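Side-chain contact in aldehyde dehydrogenase (Bartonella henselae, PDB 3I44), which probably oxidises aldehydes to the corresponding carboxylic acids with a nicotinamide cofactor, as other members of the aldehyde dehydrogenase family do: residues K80-P84 and H85-G89. The protein carries 1 engineered substitution. Sequence-based numbering, arbitrary orientation.
Sequences KTTSP and HERLG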
loop_
_atom_site.group_PDB
_atom_site.type_symbol
_atom_site.label_atom_id
_atom_site.label_comp_id
_atom_site.label_asym_id
_atom_site.label_seq_id
_atom_site.Cartn_x
_atom_site.Cartn_y
_atom_site.Cartn_z
ATOM N N LYS A 80 -17.535 -15.045 4.744
ATOM C CA LYS A 80 -16.706 -14.441 5.801
ATOM C C LYS A 80 -16.912 -15.061 7.195
ATOM O O LYS A 80 -16.073 -14.895 8.052
ATOM C CB LYS A 80 -16.894 -12.907 5.864
ATOM C CG LYS A 80 -18.185 -12.443 6.540
ATOM C CD LYS A 80 -18.390 -10.924 6.421
ATOM C CE LYS A 80 -19.414 -10.370 7.430
ATOM N NZ LYS A 80 -20.831 -10.816 7.165
ATOM N N THR A 81 -17.997 -15.797 7.395
ATOM C CA THR A 81 -18.250 -16.474 8.661
ATOM C C THR A 81 -17.846 -17.953 8.691
ATOM O O THR A 81 -17.990 -18.602 9.727
ATOM C CB THR A 81 -19.743 -16.379 9.039
ATOM O OG1 THR A 81 -20.509 -17.246 8.198
ATOM C CG2 THR A 81 -20.242 -14.949 8.901
ATOM N N THR A 82 -17.342 -18.496 7.583
ATOM C CA THR A 82 -16.813 -19.872 7.594
ATOM C C THR A 82 -15.566 -19.896 8.494
ATOM O O THR A 82 -14.879 -18.878 8.649
ATOM C CB THR A 82 -16.441 -20.338 6.225
ATOM O OG1 THR A 82 -15.519 -19.386 5.665
ATOM C CG2 THR A 82 -17.711 -20.483 5.328
ATOM N N SER A 83 -15.290 -21.030 9.135
ATOM C CA SER A 83 -14.126 -21.104 9.988
ATOM C C SER A 83 -12.889 -21.325 9.118
ATOM O O SER A 83 -13.003 -21.764 7.970
ATOM C CB SER A 83 -14.271 -22.237 10.992
ATOM O OG SER A 83 -14.323 -23.440 10.299
ATOM N N PRO A 84 -11.703 -21.006 9.652
ATOM C CA PRO A 84 -10.436 -21.308 9.000
ATOM C C PRO A 84 -10.295 -22.787 8.645
ATOM O O PRO A 84 -9.760 -23.140 7.576
ATOM C CB PRO A 84 -9.410 -20.933 10.058
ATOM C CG PRO A 84 -10.087 -19.855 10.845
ATOM C CD PRO A 84 -11.520 -20.204 10.878
ATOM N N HIS A 85 -10.741 -23.634 9.566
ATOM C CA HIS A 85 -10.796 -25.072 9.324
ATOM C C HIS A 85 -11.550 -25.402 8.046
ATOM O O HIS A 85 -11.029 -26.119 7.228
ATOM C CB HIS A 85 -11.411 -25.803 10.498
ATOM C CG HIS A 85 -11.523 -27.274 10.288
ATOM N ND1 HIS A 85 -10.467 -28.135 10.492
ATOM C CD2 HIS A 85 -12.568 -28.040 9.892
ATOM C CE1 HIS A 85 -10.858 -29.373 10.234
ATOM N NE2 HIS A 85 -12.129 -29.342 9.871
ATOM N N GLU A 86 -12.743 -24.861 7.846
ATOM C CA GLU A 86 -13.523 -25.187 6.647
ATOM C C GLU A 86 -12.883 -24.619 5.361
ATOM O O GLU A 86 -12.871 -25.266 4.341
ATOM C CB GLU A 86 -14.898 -24.564 6.723
ATOM C CG GLU A 86 -15.899 -25.098 7.765
ATOM C CD GLU A 86 -17.078 -24.102 7.898
ATOM O OE1 GLU A 86 -17.225 -23.467 8.969
ATOM O OE2 GLU A 86 -17.777 -23.884 6.867
ATOM N N ARG A 87 -12.389 -23.385 5.421
ATOM C CA ARG A 87 -11.638 -22.786 4.309
ATOM C C ARG A 87 -10.390 -23.571 3.923
ATOM O O ARG A 87 -10.136 -23.773 2.740
ATOM C CB ARG A 87 -11.216 -21.353 4.629
ATOM C CG ARG A 87 -12.349 -20.367 4.800
ATOM C CD ARG A 87 -11.753 -19.033 5.249
ATOM N NE ARG A 87 -12.715 -18.209 5.936
ATOM C CZ ARG A 87 -12.430 -17.107 6.604
ATOM N NH1 ARG A 87 -11.181 -16.683 6.719
ATOM N NH2 ARG A 87 -13.428 -16.420 7.169
ATOM N N LEU A 88 -9.598 -24.006 4.905
ATOM C CA LEU A 88 -8.474 -24.866 4.599
ATOM C C LEU A 88 -8.936 -26.165 3.917
ATOM O O LEU A 88 -8.289 -26.646 2.994
ATOM C CB LEU A 88 -7.684 -25.179 5.842
ATOM C CG LEU A 88 -6.425 -26.026 5.662
ATOM C CD1 LEU A 88 -5.433 -25.283 4.802
ATOM C CD2 LEU A 88 -5.829 -26.360 7.067
ATOM N N GLY A 89 -10.050 -26.725 4.369
ATOM C CA GLY A 89 -10.579 -27.952 3.763
ATOM C C GLY A 89 -10.934 -27.742 2.296
ATOM O O GLY A 89 -10.703 -28.632 1.467
#
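The guanidinium of Arg87 meets Thr82 and Lys80 at its edge. Arg87 NE donates to Thr82 OG1 at 3.1 Å, the hydroxyl lying within 2° of the guanidinium plane and the bond nearly straight (170°). Lys80 O lies at the same edge, near the plane, 3.2 Å from Arg87 NH2. An arginine chain extended from CG to NE is long enough to reach back from the first turn of helix 84-100 to the loop that precedes it. Threonine suits the other end because its hydroxyl can accept from Arg87 NE while donating to Trp79 O, at the end of helix 62-79.

The other flat group, the Glu86 carboxylate, is approached over one face. Ser83 N donates to Glu86 OE1 at 3.1 Å from well above the carboxylate plane; the Ser83 hydroxyl donates to the same oxygen from that same face, less steeply and on the anti side, so OE1 accepts two bonds. Glu86 N in turn donates to Ser83 OG at 3.2 Å. This reciprocal pair is a capping box with Ser83 as N-cap: a short hydroxyl side chain can accept from an amide of the first turn, and a glutamate three residues on can return to the N-cap amide. Pro84, with no N-H to satisfy, fits the first helical position; Pro84 O accepts from Leu88 N at 2.8 Å.

Tyr139 of helix 117-141 packs against Pro84, Arg87 and Leu88, and Arg87 NH1 bonds Leu187 O. Acidic Glu86 should interact favourably with the helix dipole, while buried Arg87 ties the interhelical turn to the protein body through neutral oxygens.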